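Local coordinates for protein ammonium transporter (Kuenenia stuttgartiensis, PDB 6EU6) that probably senses ammonium at the membrane and serves signalling through a histidine kinase, using an ammonium transporter fold, at residues 232-235 with 236-239; 255-258 with 259-263; 320-323 with 324-328. All blocks are in the same frame, centred on the assembly; numbering follows the deposited sequence.

Contact 1 (232-235 with 236-239)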
# COMPACT_ATOMS: atom_id res chain seq x y z
N SER A 232 -12.84 0.45 -19.37
CA SER A 232 -13.40 1.44 -20.32
C SER A 232 -13.06 2.80 -19.75
O SER A 232 -12.59 2.93 -18.63
CB SER A 232 -14.91 1.34 -20.48
OG SER A 232 -15.63 1.20 -19.25
N VAL A 233 -13.38 3.81 -20.50
CA VAL A 233 -13.40 5.21 -20.05
C VAL A 233 -14.17 5.41 -18.72
O VAL A 233 -13.87 6.29 -17.89
CB VAL A 233 -13.97 6.06 -21.22
CG1 VAL A 233 -13.22 5.71 -22.52
CG2 VAL A 233 -15.43 5.78 -21.48
N ASN A 234 -15.10 4.52 -18.44
CA ASN A 234 -15.87 4.60 -17.23
C ASN A 234 -15.08 4.40 -15.93
O ASN A 234 -15.60 4.68 -14.82
CB ASN A 234 -16.99 3.55 -17.28
CG ASN A 234 -17.98 3.89 -18.31
OD1 ASN A 234 -18.31 5.06 -18.47
ND2 ASN A 234 -18.41 2.90 -19.08
N ILE A 235 -13.88 3.84 -16.06
CA ILE A 235 -13.08 3.52 -14.91
C ILE A 235 -12.73 4.79 -14.13
O ILE A 235 -12.87 4.82 -12.93
CB ILE A 235 -11.83 2.77 -15.37
CG1 ILE A 235 -11.04 2.19 -14.26
CG2 ILE A 235 -10.94 3.64 -16.26
CD1 ILE A 235 -9.97 1.33 -14.91
N GLY A 236 -12.33 5.86 -14.84
CA GLY A 236 -12.04 7.15 -14.20
C GLY A 236 -13.27 7.75 -13.52
O GLY A 236 -13.16 8.36 -12.45
N LEU A 237 -14.43 7.53 -14.10
CA LEU A 237 -15.66 8.06 -13.54
C LEU A 237 -15.95 7.39 -12.22
O LEU A 237 -16.31 8.07 -11.26
CB LEU A 237 -16.84 7.88 -14.53
CG LEU A 237 -18.27 8.21 -14.02
CD1 LEU A 237 -18.34 9.64 -13.61
CD2 LEU A 237 -19.26 7.90 -15.16
N VAL A 238 -15.84 6.06 -12.19
CA VAL A 238 -16.21 5.30 -10.98
C VAL A 238 -15.28 5.72 -9.82
O VAL A 238 -15.69 5.92 -8.69
CB VAL A 238 -16.06 3.82 -11.24
CG1 VAL A 238 -16.12 3.04 -9.93
CG2 VAL A 238 -17.18 3.41 -12.19
N ILE A 239 -13.98 5.79 -10.14
CA ILE A 239 -12.99 6.14 -9.09
C ILE A 239 -13.12 7.57 -8.60
O ILE A 239 -13.03 7.83 -7.42
CB ILE A 239 -11.61 5.78 -9.61
CG1 ILE A 239 -11.55 4.26 -9.55
CG2 ILE A 239 -10.52 6.42 -8.75
CD1 ILE A 239 -10.31 3.56 -9.98

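Contact 2 (255-258 with 259-263). With LMT (dodecyl-beta-D-maltoside), chain E.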
# COMPACT_ATOMS: atom_id res chain seq x y z
N ILE A 255 -18.52 19.67 9.28
CA ILE A 255 -19.44 20.77 9.53
C ILE A 255 -20.46 20.42 10.61
O ILE A 255 -20.59 21.17 11.54
CB ILE A 255 -20.09 21.28 8.24
CG1 ILE A 255 -19.02 21.91 7.37
CG2 ILE A 255 -21.21 22.28 8.54
CD1 ILE A 255 -19.45 21.97 5.94
N PHE A 256 -21.15 19.28 10.47
CA PHE A 256 -22.20 18.81 11.35
C PHE A 256 -21.66 18.53 12.76
O PHE A 256 -22.34 18.80 13.75
CB PHE A 256 -22.82 17.53 10.77
CG PHE A 256 -23.88 16.87 11.63
CD1 PHE A 256 -25.15 17.41 11.71
CD2 PHE A 256 -23.61 15.69 12.33
CE1 PHE A 256 -26.14 16.80 12.48
CE2 PHE A 256 -24.59 15.09 13.13
CZ PHE A 256 -25.86 15.65 13.20
N ILE A 257 -20.48 17.91 12.84
CA ILE A 257 -19.90 17.59 14.12
C ILE A 257 -19.49 18.87 14.87
O ILE A 257 -19.66 18.89 16.10
CB ILE A 257 -18.70 16.63 14.04
CG1 ILE A 257 -19.12 15.24 13.53
CG2 ILE A 257 -18.08 16.44 15.41
CD1 ILE A 257 -17.93 14.40 13.01
N TYR A 258 -18.92 19.89 14.18
CA TYR A 258 -18.54 21.20 14.78
C TYR A 258 -19.81 21.89 15.27
O TYR A 258 -19.93 22.22 16.45
CB TYR A 258 -17.78 22.13 13.79
CG TYR A 258 -17.10 23.34 14.45
CD1 TYR A 258 -16.13 23.18 15.43
CD2 TYR A 258 -17.44 24.65 14.08
CE1 TYR A 258 -15.51 24.28 16.03
CE2 TYR A 258 -16.84 25.76 14.68
CZ TYR A 258 -15.87 25.56 15.66
OH TYR A 258 -15.25 26.61 16.27
N ALA A 259 -20.77 22.03 14.38
CA ALA A 259 -22.01 22.71 14.73
C ALA A 259 -22.72 22.09 15.99
O ALA A 259 -23.29 22.82 16.76
CB ALA A 259 -22.93 22.73 13.52
N THR A 260 -22.65 20.77 16.18
CA THR A 260 -23.45 20.06 17.17
C THR A 260 -22.68 19.62 18.41
O THR A 260 -23.24 19.26 19.44
CB THR A 260 -24.06 18.79 16.56
OG1 THR A 260 -23.01 17.92 16.16
CG2 THR A 260 -24.97 19.16 15.36
N ARG A 261 -21.38 19.59 18.32
CA ARG A 261 -20.54 19.24 19.45
C ARG A 261 -19.43 20.23 19.73
O ARG A 261 -18.63 19.96 20.63
CB ARG A 261 -19.89 17.86 19.25
CG ARG A 261 -20.87 16.77 18.86
CD ARG A 261 -20.16 15.44 18.66
NE ARG A 261 -21.03 14.55 17.92
CZ ARG A 261 -20.73 13.33 17.50
NH1 ARG A 261 -19.54 12.77 17.76
NH2 ARG A 261 -21.64 12.67 16.83
N LYS A 262 -19.34 21.34 18.98
CA LYS A 262 -18.27 22.40 19.19
C LYS A 262 -16.76 21.91 19.23
O LYS A 262 -15.88 22.57 19.78
CB LYS A 262 -18.66 23.30 20.41
CG LYS A 262 -19.91 24.18 20.19
CD LYS A 262 -19.70 25.61 20.70
CE LYS A 262 -20.93 26.52 20.51
NZ LYS A 262 -20.54 27.88 20.03
N ARG A 263 -16.47 20.76 18.62
CA ARG A 263 -15.11 20.22 18.47
C ARG A 263 -15.15 19.18 17.29
O ARG A 263 -16.22 18.69 16.93
CB ARG A 263 -14.64 19.54 19.77
CG ARG A 263 -15.26 18.17 20.06
CD ARG A 263 -15.24 17.74 21.53
NE ARG A 263 -16.20 16.65 21.80
CZ ARG A 263 -17.52 16.80 21.98
NH1 ARG A 263 -18.28 15.73 22.23
NH2 ARG A 263 -18.10 17.99 21.95
C1B LMT E . -6.13 27.49 18.30
C2B LMT E . -5.94 27.30 19.84
C3B LMT E . -6.58 28.46 20.60
C4B LMT E . -5.89 29.69 20.09
C5B LMT E . -6.15 29.90 18.62
C6B LMT E . -5.53 31.25 18.20
O1B LMT E . -7.51 27.47 17.98
O2B LMT E . -6.57 26.11 20.33
O3B LMT E . -6.40 28.44 22.02
O4' LMT E . -6.34 30.83 20.82
O5B LMT E . -5.64 28.76 17.88
O6B LMT E . -4.34 31.63 18.98
C1' LMT E . -10.39 25.36 15.94
C2' LMT E . -9.34 24.64 16.70
C3' LMT E . -8.66 25.51 17.67
C4' LMT E . -7.99 26.60 16.97
C5' LMT E . -9.02 27.29 16.03
C6' LMT E . -8.32 28.32 15.17
O1' LMT E . -11.03 24.46 15.06
O2' LMT E . -9.93 23.64 17.49
O3' LMT E . -7.66 24.83 18.39
O5' LMT E . -9.73 26.38 15.21
O6' LMT E . -7.11 27.87 14.52
C1 LMT E . -12.08 25.10 14.30
C2 LMT E . -12.88 24.05 13.51
C3 LMT E . -13.86 24.64 12.51
C4 LMT E . -14.66 23.56 11.73
C5 LMT E . -14.30 23.48 10.24
C6 LMT E . -15.45 23.32 9.25
C7 LMT E . -14.91 22.82 7.90
C8 LMT E . -15.29 23.66 6.68
C9 LMT E . -14.72 23.15 5.33
C10 LMT E . -15.41 23.77 4.07
C11 LMT E . -14.53 24.15 2.83
C12 LMT E . -14.69 23.34 1.53

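Contact 3 (320-323 with 324-328)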
# COMPACT_ATOMS: atom_id res chain seq x y z
N VAL A 320 -16.04 -0.09 16.72
CA VAL A 320 -15.57 0.59 15.51
C VAL A 320 -16.66 1.23 14.70
O VAL A 320 -16.40 1.66 13.61
CB VAL A 320 -14.77 -0.37 14.59
CG1 VAL A 320 -13.63 -1.06 15.35
CG2 VAL A 320 -15.67 -1.36 13.93
N SER A 321 -17.88 1.25 15.21
CA SER A 321 -19.07 1.71 14.51
C SER A 321 -19.33 0.95 13.21
O SER A 321 -19.73 1.53 12.21
CB SER A 321 -19.00 3.21 14.29
OG SER A 321 -18.76 3.86 15.49
N ALA A 322 -18.96 -0.35 13.19
CA ALA A 322 -19.15 -1.19 12.04
C ALA A 322 -20.61 -1.23 11.54
O ALA A 322 -20.89 -1.28 10.33
CB ALA A 322 -18.71 -2.59 12.35
N ILE A 323 -21.54 -1.22 12.49
CA ILE A 323 -22.98 -1.33 12.13
C ILE A 323 -23.41 -0.07 11.42
O ILE A 323 -23.97 -0.10 10.35
CB ILE A 323 -23.84 -1.55 13.37
CG1 ILE A 323 -23.43 -2.85 14.06
CG2 ILE A 323 -25.30 -1.56 12.92
CD1 ILE A 323 -23.95 -2.93 15.53
N ALA A 324 -23.04 1.07 11.98
CA ALA A 324 -23.30 2.33 11.29
C ALA A 324 -22.63 2.47 9.95
O ALA A 324 -23.27 2.94 9.00
CB ALA A 324 -22.89 3.48 12.18
N VAL A 325 -21.34 2.06 9.81
CA VAL A 325 -20.60 2.31 8.59
C VAL A 325 -21.18 1.37 7.50
O VAL A 325 -21.61 1.80 6.41
CB VAL A 325 -19.10 2.07 8.78
CG1 VAL A 325 -18.38 1.93 7.46
CG2 VAL A 325 -18.50 3.19 9.63
N HIS A 326 -21.14 0.08 7.81
CA HIS A 326 -21.44 -0.95 6.84
C HIS A 326 -22.98 -1.26 6.71
O HIS A 326 -23.47 -1.39 5.62
CB HIS A 326 -20.65 -2.22 7.16
CG HIS A 326 -19.16 -2.03 7.21
ND1 HIS A 326 -18.37 -2.04 6.09
CD2 HIS A 326 -18.33 -1.82 8.25
CE1 HIS A 326 -17.11 -1.84 6.44
NE2 HIS A 326 -17.07 -1.66 7.75
N GLY A 327 -23.65 -1.42 7.82
CA GLY A 327 -25.08 -1.74 7.82
C GLY A 327 -25.87 -0.51 7.33
O GLY A 327 -26.46 -0.54 6.28
N VAL A 328 -25.79 0.58 8.07
CA VAL A 328 -26.59 1.75 7.73
C VAL A 328 -26.09 2.45 6.47
O VAL A 328 -26.86 2.80 5.57
CB VAL A 328 -26.70 2.74 8.91
CG1 VAL A 328 -27.51 4.00 8.50
CG2 VAL A 328 -27.31 2.05 10.11

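Contact 1 (232-235 with 236-239)
Val238 and Ile239 lie one turn beyond Asn234 and Ile235, and the first turns of helix 234-261 are built on that pairing. Val238 N donates to Asn234 O at 3.0 Å, and Ile239 N to Ile235 O at 3.2 Å with a nearly straight N-H...O angle of 168°. Both side chains lean back over the same carbonyls, and this is the tightly packed part of the contact. In Val238, a chi1 of 167° sends CG1 opposite the backbone N and leaves CG2 beside it, 3.3 Å from Asn234 O. Ile239 brings CG1 to the corresponding place, 3.7 Å from Ile235 O. This buried flank is completed by Trp12 of helix 2-34, which touches Ile235 and Ile239, and by Ile14 and Phe98 of a neighbouring subunit, which pack on Ile235 and Ile239 respectively.

The start of the helix is held more loosely. Ser232 OG accepts a weak capping bond from Asn234 N at 3.5 Å and another weak bond from Asn234 ND2 at 3.3 Å, the latter bent to 122°. Val233 O receives a weak bond from Gly236 N, 3.4 Å long. Val233 itself is exposed, though His10 of the neighbouring subunit touches it, and the side chain of Asn234 approaches a bound MES molecule, probably left from crystallisation.

The general lesson concerns the first N-H groups of a helix, which have no helical carbonyl a turn behind them. Here the serine supplies substitute acceptors, with its hydroxyl taking Asn234 N and its carbonyl taking Ile235 N. The chemistry thus changes along the contact: weak, bent hydroxyl bonds serve the partly exposed end, while ordinary backbone bonds and apolar side chains make up the buried side.

Contact 2 (255-258 with 259-263)
Phe256 O is gripped twice by Thr260: OG1 donates to it at 2.7 Å, and the backbone N adds a weak bond at 3.1 Å. The threonine chi1 of 62° sets OG1 between its own backbone N and carbonyl carbon, turned back toward the preceding turn. The same rotation carries CG2 over one face of the Phe256 ring, 4.1 Å from its centroid and displaced toward the rim, a CH-pi contact. The phenylalanine side chain also packs against Ile304 and Ile305 of helix 289-312.

These bonds belong to the C-terminal end of helix 234-261, a membrane-spanning helix of the ammonium transporter fold. Lys262 leaves it with a positive phi of 52°, yet its N still reaches Tyr258 O at 2.7 Å. Past that turn the chain folds back so that Arg263 O meets Ile257 CG2 at 3.3 Å, while Arg261 CD lies 4.0 Å from Ile257 CG2. The two arginines share Glu265, each through NH1. On the outer surface the Tyr258 ring lies flat under the detergent tail: LMT C3 stands 3.7 Å above the ring plane, over its centre, and the maltoside is also hydrogen-bonded to Ile122 N of a neighbouring subunit.

Contact 3 (320-323 with 324-328)
With chi1 at -57°, His326 holds CG beside its own backbone N, and a chi2 of -83° swings the CD2 edge of the imidazole back to the residue one turn earlier. There CD2 lies 3.3 Å from Ala322 O, close to the ring plane, and 4.2 Å from Ala322 CB. This is the start of helix 322-340, and the ring it presents is consistent with one half of the twin-histidine pair of the ammonium transporter pore: His326 ND1 is hydrogen-bonded to His171 ND1, with the two ring planes inclined by only about 15°. The carbonyl of Ala322 holds the backbone N of His326 at 2.9 Å and borders the CD2 edge of the imidazole. Ile110 of helix 93-114 touches both side chains.

The histidine sits within a wider pi-type turn, 324-328. Ile323 O accepts from Val328 N at 3.0 Å, nearly along the C=O axis, and also receives a weak bond from Gly327 N at 2.9 Å. One carbonyl thus serves two successive donors. Gly327 O in turn accepts from Ser172 OG, tying the widened turn to the helix that carries His171.

Ser321, at the N-cap position, makes no capping bond with its side chain; OG bonds to Glu307 OE2, while Asp318 OD2 accepts from Ile323 N and OD1, weakly, from Ala322 N. Ser321 O receives Val325 N in the usual helical way. Val325 packs on Thr271, Leu274 and Val278 of helix 266-280, but its two methyls also work locally: CG2 rests 3.3 Å from Ser321 O, while CG1 stands over the centre of the His326 imidazole, 3.8 Å above its plane.

Contacts 1 and 2 mark the two ends of helix 234-261. Their centres are 35 Å apart and their nearest atoms about 20 Å; both lie on the same helix and do not touch. Contact 3 opens a different helix deep in the chain, about 9 Å from the chain centre, and brings a histidine that probably belongs to the pore pair. It is nearer to contact 2, with nearest atoms about 9 Å apart, than to contact 1, at about 17 Å. Helix 289-312 touches contacts 2 and 3. Dodecyl maltoside touches contact 2, whereas the nonyl maltoside (ZDM) stays about 9 Å from the Ile323 side chain. Contact 1 instead meets another subunit.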